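PDB 2FCK: ribosomal-protein-serine acetyltransferase, putative from Vibrio cholerae O1 biovar eltor, which probably transfers acetyl groups to the N-terminal serine or alanine of proteins, as a putative ribosomal-protein-serine acetyltransferase of the GNAT family. Local coordinates for residues A[20-29]-A[49-58]; A[82-90]-A[100-109]. One frame throughout, in Å; residues are numbered along the deposited sequence. Where two conformers were deposited one is given.

How the contacts relate
Contact 1 comes first along the chain and closes before contact 2 opens. Contact 1 packs helix 25-33 against helix 51-66; its centre is about 16 Å from the centre of the chain. Contact 2, whose centre is about 4 Å from it, is the hairpin of strands 83-93 and 98-105 in the mixed sheet, with the start of helix 107-110. The two contact centres are about 15 Å apart, yet the contacts touch. Leu28 CA lies 3.6 Å from Leu83 CD2. In one of two deposited conformers of Met86, Phe57 and Ile20 also pack on it. Contact 1 is thus a peripheral helix pair covering one face of the central hairpin, within one GNAT domain.

Contact 1. Residues A[20-29]-A[49-58]; sequences ITADEAEELV and FSQQEAEQFI
Just before helix 51-66, Phe49 meets Val29: Phe49 CE2 lies 3.6 Å from Val29 CG2, and the ring edge faces Leu28 O. Ser50 caps the helix, its OG accepting from Glu53 N. Gln51 has CG anti to the backbone N (chi1 166°), which sets CG against Ala25 CB; the chain, extended beyond CG, carries OE1 to Glu26 CB. Ala54 is the close point of the crossing. Ala54 CB is 3.6 Å from Ala25 O and 3.7 Å from Val29 CG2, so little separates the two backbones here. Glu55 CG lies 3.6 Å from Ala25 CB. Phe57 crosses Leu28 at about a right angle, with CD2 against Leu28 CD2, and its ring stacks on Trp44. Ile58 fills the far end with both branches. Ile58 CD1 reaches Ala25 CA at 3.6 Å, while Ile58 CG2 sits 3.4 Å from Ile20 O. No direct hydrogen bond joins the segments, but one water donates to both Ile20 O and Ile58 O. Helix segments 25-29 and 51-58 cross at 109° with one knob-into-hole, Ala25 among Gln51, Ala54, Glu55 and Ile58. The two helices link strand 15-18 to strand 71-77, as the first helices do in the GNAT fold.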
loop_
_atom_site.group_PDB
_atom_site.type_symbol
_atom_site.label_atom_id
_atom_site.label_comp_id
_atom_site.label_asym_id
_atom_site.label_seq_id
_atom_site.Cartn_x
_atom_site.Cartn_y
_atom_site.Cartn_z
ATOM N N ILE A 20 -9.270 -18.205 12.426
ATOM C CA ILE A 20 -9.431 -19.662 12.297
ATOM C C ILE A 20 -8.343 -20.354 13.133
ATOM O O ILE A 20 -7.163 -19.964 13.081
ATOM C CB ILE A 20 -9.318 -20.084 10.816
ATOM C CG1 ILE A 20 -10.373 -19.340 9.957
ATOM C CG2 ILE A 20 -9.434 -21.611 10.690
ATOM C CD1 ILE A 20 -10.205 -19.623 8.453
ATOM N N THR A 21 -8.721 -21.366 13.934
ATOM C CA THR A 21 -7.738 -22.044 14.775
ATOM C C THR A 21 -7.162 -23.302 14.116
ATOM O O THR A 21 -7.728 -23.835 13.152
ATOM C CB THR A 21 -8.346 -22.453 16.127
ATOM O OG1 THR A 21 -9.278 -23.502 15.895
ATOM C CG2 THR A 21 -9.075 -21.305 16.759
ATOM N N ALA A 22 -6.033 -23.775 14.657
ATOM C CA ALA A 22 -5.363 -24.981 14.182
ATOM C C ALA A 22 -6.321 -26.176 14.157
ATOM O O ALA A 22 -6.295 -26.975 13.225
ATOM C CB ALA A 22 -4.150 -25.316 15.076
ATOM N N ASP A 23 -7.185 -26.281 15.154
ATOM C CA ASP A 23 -8.129 -27.366 15.186
ATOM C C ASP A 23 -9.223 -27.302 14.114
ATOM O O ASP A 23 -10.064 -28.193 14.078
ATOM C CB ASP A 23 -8.780 -27.449 16.562
ATOM C CG ASP A 23 -7.807 -27.893 17.644
ATOM O OD1 ASP A 23 -6.831 -28.643 17.362
ATOM O OD2 ASP A 23 -8.031 -27.495 18.806
ATOM N N GLU A 24 -9.222 -26.269 13.271
ATOM C CA GLU A 24 -10.310 -26.051 12.280
ATOM C C GLU A 24 -9.863 -26.269 10.823
ATOM O O GLU A 24 -10.522 -25.837 9.871
ATOM C CB GLU A 24 -10.930 -24.669 12.470
ATOM C CG GLU A 24 -11.600 -24.540 13.821
ATOM C CD GLU A 24 -12.140 -23.156 14.116
ATOM O OE1 GLU A 24 -11.492 -22.140 13.815
ATOM O OE2 GLU A 24 -13.241 -23.080 14.693
ATOM N N ALA A 25 -8.763 -26.990 10.664
ATOM C CA ALA A 25 -8.230 -27.280 9.332
ATOM C C ALA A 25 -9.242 -28.037 8.467
ATOM O O ALA A 25 -9.414 -27.715 7.283
ATOM C CB ALA A 25 -6.954 -28.069 9.443
ATOM N N GLU A 26 -9.901 -29.020 9.077
ATOM C CA GLU A 26 -10.957 -29.791 8.437
ATOM C C GLU A 26 -12.077 -28.889 7.897
ATOM O O GLU A 26 -12.536 -29.088 6.761
ATOM C CB GLU A 26 -11.467 -30.874 9.396
ATOM C CG GLU A 26 -12.907 -31.344 9.216
ATOM C CD GLU A 26 -13.241 -32.573 10.084
ATOM O OE1 GLU A 26 -14.215 -32.496 10.873
ATOM O OE2 GLU A 26 -12.510 -33.590 9.977
ATOM N N GLU A 27 -12.501 -27.922 8.715
ATOM C CA GLU A 27 -13.528 -26.953 8.364
ATOM C C GLU A 27 -13.113 -26.073 7.172
ATOM O O GLU A 27 -13.929 -25.728 6.317
ATOM C CB GLU A 27 -13.852 -26.073 9.573
ATOM C CG GLU A 27 -14.692 -26.777 10.651
ATOM C CD GLU A 27 -13.889 -27.609 11.663
ATOM O OE1 GLU A 27 -12.762 -28.082 11.363
ATOM O OE2 GLU A 27 -14.417 -27.806 12.779
ATOM N N LEU A 28 -11.834 -25.718 7.121
ATOM C CA LEU A 28 -11.321 -24.909 6.012
ATOM C C LEU A 28 -11.263 -25.748 4.722
ATOM O O LEU A 28 -11.579 -25.263 3.634
ATOM C CB LEU A 28 -9.942 -24.351 6.367
ATOM C CG LEU A 28 -9.267 -23.528 5.251
ATOM C CD1 LEU A 28 -10.142 -22.359 4.821
ATOM C CD2 LEU A 28 -7.877 -23.036 5.687
ATOM N N VAL A 29 -10.830 -26.997 4.854
ATOM C CA VAL A 29 -10.829 -27.938 3.728
ATOM C C VAL A 29 -12.245 -28.126 3.158
ATOM O O VAL A 29 -12.426 -27.969 1.942
ATOM C CB VAL A 29 -10.198 -29.295 4.123
ATOM C CG1 VAL A 29 -10.616 -30.403 3.159
ATOM C CG2 VAL A 29 -8.700 -29.152 4.153
ATOM N N PHE A 49 -5.675 -30.203 -2.559
ATOM C CA PHE A 49 -5.633 -29.313 -1.398
ATOM C C PHE A 49 -5.735 -30.090 -0.090
ATOM O O PHE A 49 -6.803 -30.603 0.277
ATOM C CB PHE A 49 -6.729 -28.257 -1.471
ATOM C CG PHE A 49 -6.867 -27.442 -0.215
ATOM C CD1 PHE A 49 -5.795 -26.688 0.264
ATOM C CD2 PHE A 49 -8.067 -27.424 0.487
ATOM C CE1 PHE A 49 -5.902 -25.926 1.422
ATOM C CE2 PHE A 49 -8.192 -26.659 1.652
ATOM C CZ PHE A 49 -7.096 -25.909 2.120
ATOM N N SER A 50 -4.609 -30.165 0.608
ATOM C CA SER A 50 -4.470 -31.045 1.767
ATOM C C SER A 50 -4.925 -30.372 3.059
ATOM O O SER A 50 -4.834 -29.157 3.191
ATOM C CB SER A 50 -3.003 -31.484 1.894
ATOM O OG SER A 50 -2.117 -30.421 1.540
ATOM N N GLN A 51 -5.391 -31.168 4.020
ATOM C CA GLN A 51 -5.562 -30.680 5.381
ATOM C C GLN A 51 -4.256 -30.130 5.963
ATOM O O GLN A 51 -4.281 -29.181 6.745
ATOM C CB GLN A 51 -6.144 -31.755 6.288
ATOM C CG GLN A 51 -6.022 -31.411 7.768
ATOM C CD GLN A 51 -6.913 -32.247 8.645
ATOM O OE1 GLN A 51 -8.136 -32.240 8.492
ATOM N NE2 GLN A 51 -6.310 -32.965 9.591
ATOM N N GLN A 52 -3.115 -30.708 5.576
ATOM C CA GLN A 52 -1.821 -30.166 5.989
ATOM C C GLN A 52 -1.535 -28.803 5.358
ATOM O O GLN A 52 -0.938 -27.925 5.987
ATOM C CB GLN A 52 -0.680 -31.154 5.709
ATOM C CG GLN A 52 0.524 -30.914 6.605
ATOM C CD GLN A 52 1.667 -31.884 6.351
ATOM O OE1 GLN A 52 2.145 -32.024 5.217
ATOM N NE2 GLN A 52 2.128 -32.545 7.414
ATOM N N GLU A 53 -1.961 -28.629 4.111
ATOM C CA GLU A 53 -1.957 -27.312 3.475
ATOM C C GLU A 53 -2.890 -26.324 4.194
ATOM O O GLU A 53 -2.530 -25.171 4.396
ATOM C CB GLU A 53 -2.311 -27.414 1.993
ATOM C CG GLU A 53 -1.122 -27.181 1.065
ATOM C CD GLU A 53 -0.600 -25.730 1.128
ATOM O OE1 GLU A 53 0.519 -25.467 0.606
ATOM O OE2 GLU A 53 -1.301 -24.852 1.706
ATOM N N ALA A 54 -4.058 -26.807 4.607
ATOM C CA ALA A 54 -5.002 -26.007 5.408
ATOM C C ALA A 54 -4.340 -25.580 6.738
ATOM O O ALA A 54 -4.331 -24.397 7.088
ATOM C CB ALA A 54 -6.290 -26.796 5.660
ATOM N N GLU A 55 -3.773 -26.547 7.453
ATOM C CA GLU A 55 -3.034 -26.262 8.686
ATOM C C GLU A 55 -1.961 -25.193 8.459
ATOM O O GLU A 55 -1.878 -24.242 9.224
ATOM C CB GLU A 55 -2.416 -27.530 9.274
ATOM C CG GLU A 55 -3.403 -28.450 9.925
ATOM C CD GLU A 55 -2.812 -29.778 10.324
ATOM O OE1 GLU A 55 -1.578 -29.985 10.163
ATOM O OE2 GLU A 55 -3.593 -30.624 10.823
ATOM N N GLN A 56 -1.149 -25.334 7.408
ATOM C CA GLN A 56 -0.066 -24.380 7.126
ATOM C C GLN A 56 -0.573 -22.932 6.907
ATOM O O GLN A 56 -0.008 -21.934 7.406
ATOM C CB GLN A 56 0.764 -24.895 5.939
ATOM C CG GLN A 56 1.370 -23.806 5.042
ATOM C CD GLN A 56 2.575 -24.274 4.233
ATOM O OE1 GLN A 56 3.176 -25.322 4.523
ATOM N NE2 GLN A 56 2.954 -23.480 3.228
ATOM N N PHE A 57 -1.649 -22.843 6.149
ATOM C CA PHE A 57 -2.308 -21.564 5.895
ATOM C C PHE A 57 -2.855 -20.926 7.168
ATOM O O PHE A 57 -2.699 -19.734 7.378
ATOM C CB PHE A 57 -3.438 -21.733 4.891
ATOM C CG PHE A 57 -4.224 -20.462 4.674
ATOM C CD1 PHE A 57 -3.708 -19.412 3.904
ATOM C CD2 PHE A 57 -5.438 -20.285 5.309
ATOM C CE1 PHE A 57 -4.433 -18.219 3.745
ATOM C CE2 PHE A 57 -6.158 -19.120 5.143
ATOM C CZ PHE A 57 -5.662 -18.080 4.365
ATOM N N ILE A 58 -3.514 -21.734 8.004
ATOM C CA ILE A 58 -4.010 -21.259 9.282
ATOM C C ILE A 58 -2.870 -20.704 10.168
ATOM O O ILE A 58 -2.992 -19.581 10.695
ATOM C CB ILE A 58 -4.808 -22.394 9.974
ATOM C CG1 ILE A 58 -6.139 -22.635 9.207
ATOM C CG2 ILE A 58 -5.043 -22.115 11.473
ATOM C CD1 ILE A 58 -6.808 -23.964 9.591
HETATM O O HOH W 1 -5.673 -18.463 11.183
#

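Contact 2. Residues A[82-90]-A[100-109]; sequences TLVGMVAIN and SLGYWIGDRY. With NO3 (nitrate ion), chain L; NO3 (nitrate ion), chain C.
The Tyr109 ring is held between two side chains. Val84 CG1 stands over the centre of one face, 3.5 Å from the centroid in a CH-pi contact, and Arg108 CG covers the opposite face. The Trp104 indole takes Met86 CB and Gly85 C over one face, both toward the rim. In one of two deposited conformers of selenomethionine Met86, its CG lies 3.4 Å from Trp104 CZ2 and its selenium meets the six-membered ring obliquely, a Met-aromatic contact. Trp104 has CG between its backbone N and carbonyl carbon (chi1 49°), which lays the indole alongside Met86. At the Tyr103 ring edge lies O2 of a nitrate; the Tyr103 hydroxyl is bonded to Ser146 O. The strands form an antiparallel beta hairpin, with Met86 and Trp104 a hydrogen-bonded pair. Strand 98-105 and the region after it probably correspond to the GNAT strand and loop that usually bind acetyl-CoA. The nitrate's O1 accepts from Ile105 N (2.9 Å), consistent with an anion-accepting backbone site there, though the ion probably comes from the crystallisation liquor. A second nitrate, near Arg108 N, is doubtfully placed. Gly85 CA lies 3.2 Å from Trp104 O, where the strands run close together. Gly106 N donates to Val84 O (3.0 Å), the last rung before helix 107-110.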
loop_
_atom_site.group_PDB
_atom_site.type_symbol
_atom_site.label_atom_id
_atom_site.label_comp_id
_atom_site.label_asym_id
_atom_site.label_seq_id
_atom_site.Cartn_x
_atom_site.Cartn_y
_atom_site.Cartn_z
ATOM N N THR A 82 -20.419 -22.963 11.115
ATOM C CA THR A 82 -19.756 -23.371 9.889
ATOM C C THR A 82 -19.006 -22.227 9.278
ATOM O O THR A 82 -19.448 -21.101 9.341
ATOM C CB THR A 82 -20.630 -24.104 8.875
ATOM O OG1 THR A 82 -20.908 -23.328 7.717
ATOM C CG2 THR A 82 -21.871 -24.638 9.498
ATOM N N LEU A 83 -17.842 -22.548 8.735
ATOM C CA LEU A 83 -17.026 -21.546 8.062
ATOM C C LEU A 83 -17.572 -21.263 6.687
ATOM O O LEU A 83 -17.686 -22.178 5.863
ATOM C CB LEU A 83 -15.603 -22.088 7.950
ATOM C CG LEU A 83 -14.544 -21.228 7.285
ATOM C CD1 LEU A 83 -14.294 -19.936 8.071
ATOM C CD2 LEU A 83 -13.257 -22.089 7.165
ATOM N N VAL A 84 -17.878 -19.998 6.399
ATOM C CA VAL A 84 -18.495 -19.637 5.091
ATOM C C VAL A 84 -17.578 -18.892 4.144
ATOM O O VAL A 84 -17.894 -18.695 2.955
ATOM C CB VAL A 84 -19.827 -18.811 5.248
ATOM C CG1 VAL A 84 -20.782 -19.531 6.179
ATOM C CG2 VAL A 84 -19.550 -17.409 5.728
ATOM N N GLY A 85 -16.409 -18.503 4.661
ATOM C CA GLY A 85 -15.485 -17.700 3.864
ATOM C C GLY A 85 -14.516 -16.930 4.736
ATOM O O GLY A 85 -14.334 -17.263 5.934
HETATM N N MSE A 86 -13.876 -15.923 4.139
HETATM C CA MSE A 86 -12.905 -15.098 4.883
HETATM C C MSE A 86 -13.010 -13.665 4.382
HETATM O O MSE A 86 -13.334 -13.416 3.202
HETATM C CB MSE A 86 -11.495 -15.629 4.689
HETATM C CG MSE A 86 -11.260 -16.978 5.368
HETATM SE SE MSE A 86 -9.340 -17.424 5.259
HETATM C CE MSE A 86 -8.801 -16.400 6.838
ATOM N N VAL A 87 -12.757 -12.729 5.284
ATOM C CA VAL A 87 -12.544 -11.332 4.918
ATOM C C VAL A 87 -11.242 -10.929 5.589
ATOM O O VAL A 87 -10.950 -11.381 6.712
ATOM C CB VAL A 87 -13.733 -10.405 5.349
ATOM C CG1 VAL A 87 -15.034 -10.750 4.536
ATOM C CG2 VAL A 87 -13.952 -10.426 6.903
ATOM N N ALA A 88 -10.449 -10.128 4.892
ATOM C CA ALA A 88 -9.135 -9.797 5.448
ATOM C C ALA A 88 -8.731 -8.375 5.237
ATOM O O ALA A 88 -9.001 -7.814 4.165
ATOM C CB ALA A 88 -8.080 -10.711 4.845
ATOM N N ILE A 89 -7.980 -7.838 6.204
ATOM C CA ILE A 89 -7.126 -6.676 5.907
ATOM C C ILE A 89 -5.786 -7.279 5.481
ATOM O O ILE A 89 -5.083 -7.922 6.291
ATOM C CB ILE A 89 -6.896 -5.754 7.131
ATOM C CG1 ILE A 89 -8.223 -5.235 7.693
ATOM C CG2 ILE A 89 -6.032 -4.534 6.720
ATOM C CD1 ILE A 89 -8.150 -4.687 9.108
ATOM N N ASN A 90 -5.465 -7.116 4.203
ATOM C CA ASN A 90 -4.266 -7.729 3.686
ATOM C C ASN A 90 -3.026 -6.942 4.014
ATOM O O ASN A 90 -1.992 -7.553 4.264
ATOM C CB ASN A 90 -4.336 -7.855 2.166
ATOM C CG ASN A 90 -5.305 -8.859 1.708
ATOM O OD1 ASN A 90 -5.479 -9.904 2.328
ATOM N ND2 ASN A 90 -5.943 -8.574 0.562
ATOM N N SER A 100 -5.588 -2.306 2.449
ATOM C CA SER A 100 -5.961 -3.247 1.368
ATOM C C SER A 100 -6.826 -4.353 1.915
ATOM O O SER A 100 -6.442 -5.013 2.881
ATOM C CB SER A 100 -4.632 -3.915 0.874
ATOM O OG SER A 100 -4.868 -5.257 0.407
ATOM N N LEU A 101 -7.988 -4.570 1.302
ATOM C CA LEU A 101 -8.877 -5.645 1.778
ATOM C C LEU A 101 -8.978 -6.750 0.737
ATOM O O LEU A 101 -8.836 -6.529 -0.514
ATOM C CB LEU A 101 -10.297 -5.107 2.035
ATOM C CG LEU A 101 -10.476 -3.950 3.012
ATOM C CD1 LEU A 101 -11.974 -3.809 3.252
ATOM C CD2 LEU A 101 -9.776 -4.119 4.332
ATOM N N GLY A 102 -9.239 -7.954 1.241
ATOM C CA GLY A 102 -9.508 -9.075 0.370
ATOM C C GLY A 102 -10.582 -9.910 1.028
ATOM O O GLY A 102 -10.912 -9.704 2.198
ATOM N N TYR A 103 -11.151 -10.835 0.274
ATOM C CA TYR A 103 -12.198 -11.690 0.805
ATOM C C TYR A 103 -12.503 -12.827 -0.173
ATOM O O TYR A 103 -12.165 -12.739 -1.375
ATOM C CB TYR A 103 -13.540 -10.914 1.066
ATOM C CG TYR A 103 -13.905 -10.056 -0.154
ATOM C CD1 TYR A 103 -14.668 -10.584 -1.184
ATOM C CD2 TYR A 103 -13.436 -8.756 -0.256
ATOM C CE1 TYR A 103 -14.978 -9.780 -2.350
ATOM C CE2 TYR A 103 -13.726 -7.948 -1.391
ATOM C CZ TYR A 103 -14.479 -8.472 -2.414
ATOM O OH TYR A 103 -14.773 -7.661 -3.509
ATOM N N TRP A 104 -13.150 -13.861 0.341
ATOM C CA TRP A 104 -13.693 -14.888 -0.539
ATOM C C TRP A 104 -14.841 -15.520 0.216
ATOM O O TRP A 104 -14.759 -15.752 1.397
ATOM C CB TRP A 104 -12.626 -15.892 -1.002
ATOM C CG TRP A 104 -11.748 -16.491 0.046
ATOM C CD1 TRP A 104 -10.510 -16.103 0.394
ATOM C CD2 TRP A 104 -12.072 -17.627 0.857
ATOM N NE1 TRP A 104 -10.015 -16.940 1.386
ATOM C CE2 TRP A 104 -10.958 -17.883 1.681
ATOM C CE3 TRP A 104 -13.194 -18.461 0.946
ATOM C CZ2 TRP A 104 -10.935 -18.944 2.602
ATOM C CZ3 TRP A 104 -13.174 -19.520 1.843
ATOM C CH2 TRP A 104 -12.052 -19.741 2.670
ATOM N N ILE A 105 -15.972 -15.699 -0.461
ATOM C CA ILE A 105 -17.139 -16.209 0.235
ATOM C C ILE A 105 -17.717 -17.314 -0.651
ATOM O O ILE A 105 -17.776 -17.146 -1.869
ATOM C CB ILE A 105 -18.252 -15.107 0.429
ATOM C CG1 ILE A 105 -17.704 -13.870 1.175
ATOM C CG2 ILE A 105 -19.491 -15.686 1.125
ATOM C CD1 ILE A 105 -17.485 -14.108 2.666
ATOM N N GLY A 106 -18.094 -18.421 -0.017
ATOM C CA GLY A 106 -18.655 -19.553 -0.734
ATOM C C GLY A 106 -19.955 -19.140 -1.391
ATOM O O GLY A 106 -20.769 -18.417 -0.805
ATOM N N ASP A 107 -20.098 -19.613 -2.631
ATOM C CA ASP A 107 -21.185 -19.413 -3.541
ATOM C C ASP A 107 -22.584 -19.454 -2.827
ATOM O O ASP A 107 -23.391 -18.514 -2.942
ATOM C CB ASP A 107 -20.999 -20.474 -4.686
ATOM C CG ASP A 107 -19.450 -20.757 -5.053
ATOM O OD1 ASP A 107 -19.106 -21.006 -6.252
ATOM O OD2 ASP A 107 -18.540 -20.731 -4.173
ATOM N N ARG A 108 -22.829 -20.488 -2.021
ATOM C CA ARG A 108 -24.137 -20.704 -1.376
ATOM C C ARG A 108 -24.451 -19.658 -0.293
ATOM O O ARG A 108 -25.632 -19.412 0.023
ATOM C CB ARG A 108 -24.196 -22.107 -0.803
ATOM C CG ARG A 108 -23.956 -22.198 0.697
ATOM C CD ARG A 108 -24.028 -23.627 1.189
ATOM N NE ARG A 108 -22.891 -24.396 0.708
ATOM C CZ ARG A 108 -22.981 -25.452 -0.077
ATOM N NH1 ARG A 108 -21.853 -26.044 -0.476
ATOM N NH2 ARG A 108 -24.180 -25.907 -0.474
ATOM N N TYR A 109 -23.396 -19.035 0.240
ATOM C CA TYR A 109 -23.506 -18.089 1.368
ATOM C C TYR A 109 -23.661 -16.626 0.903
ATOM O O TYR A 109 -24.290 -15.789 1.574
ATOM C CB TYR A 109 -22.302 -18.254 2.313
ATOM C CG TYR A 109 -22.209 -19.668 2.866
ATOM C CD1 TYR A 109 -23.235 -20.188 3.634
ATOM C CD2 TYR A 109 -21.128 -20.502 2.544
ATOM C CE1 TYR A 109 -23.197 -21.491 4.119
ATOM C CE2 TYR A 109 -21.074 -21.833 3.032
ATOM C CZ TYR A 109 -22.120 -22.315 3.809
ATOM O OH TYR A 109 -22.099 -23.611 4.318
HETATM N N NO3 L . -20.404 -22.695 -1.736
HETATM O O1 NO3 L . -21.183 -22.557 -2.883
HETATM O O2 NO3 L . -19.290 -23.517 -1.744
HETATM O O3 NO3 L . -20.734 -22.001 -0.581
HETATM N N NO3 C . -16.238 -13.740 -3.246
HETATM O O1 NO3 C . -15.956 -15.100 -3.253
HETATM O O2 NO3 C . -15.323 -12.863 -3.796
HETATM O O3 NO3 C . -17.401 -13.231 -2.690
#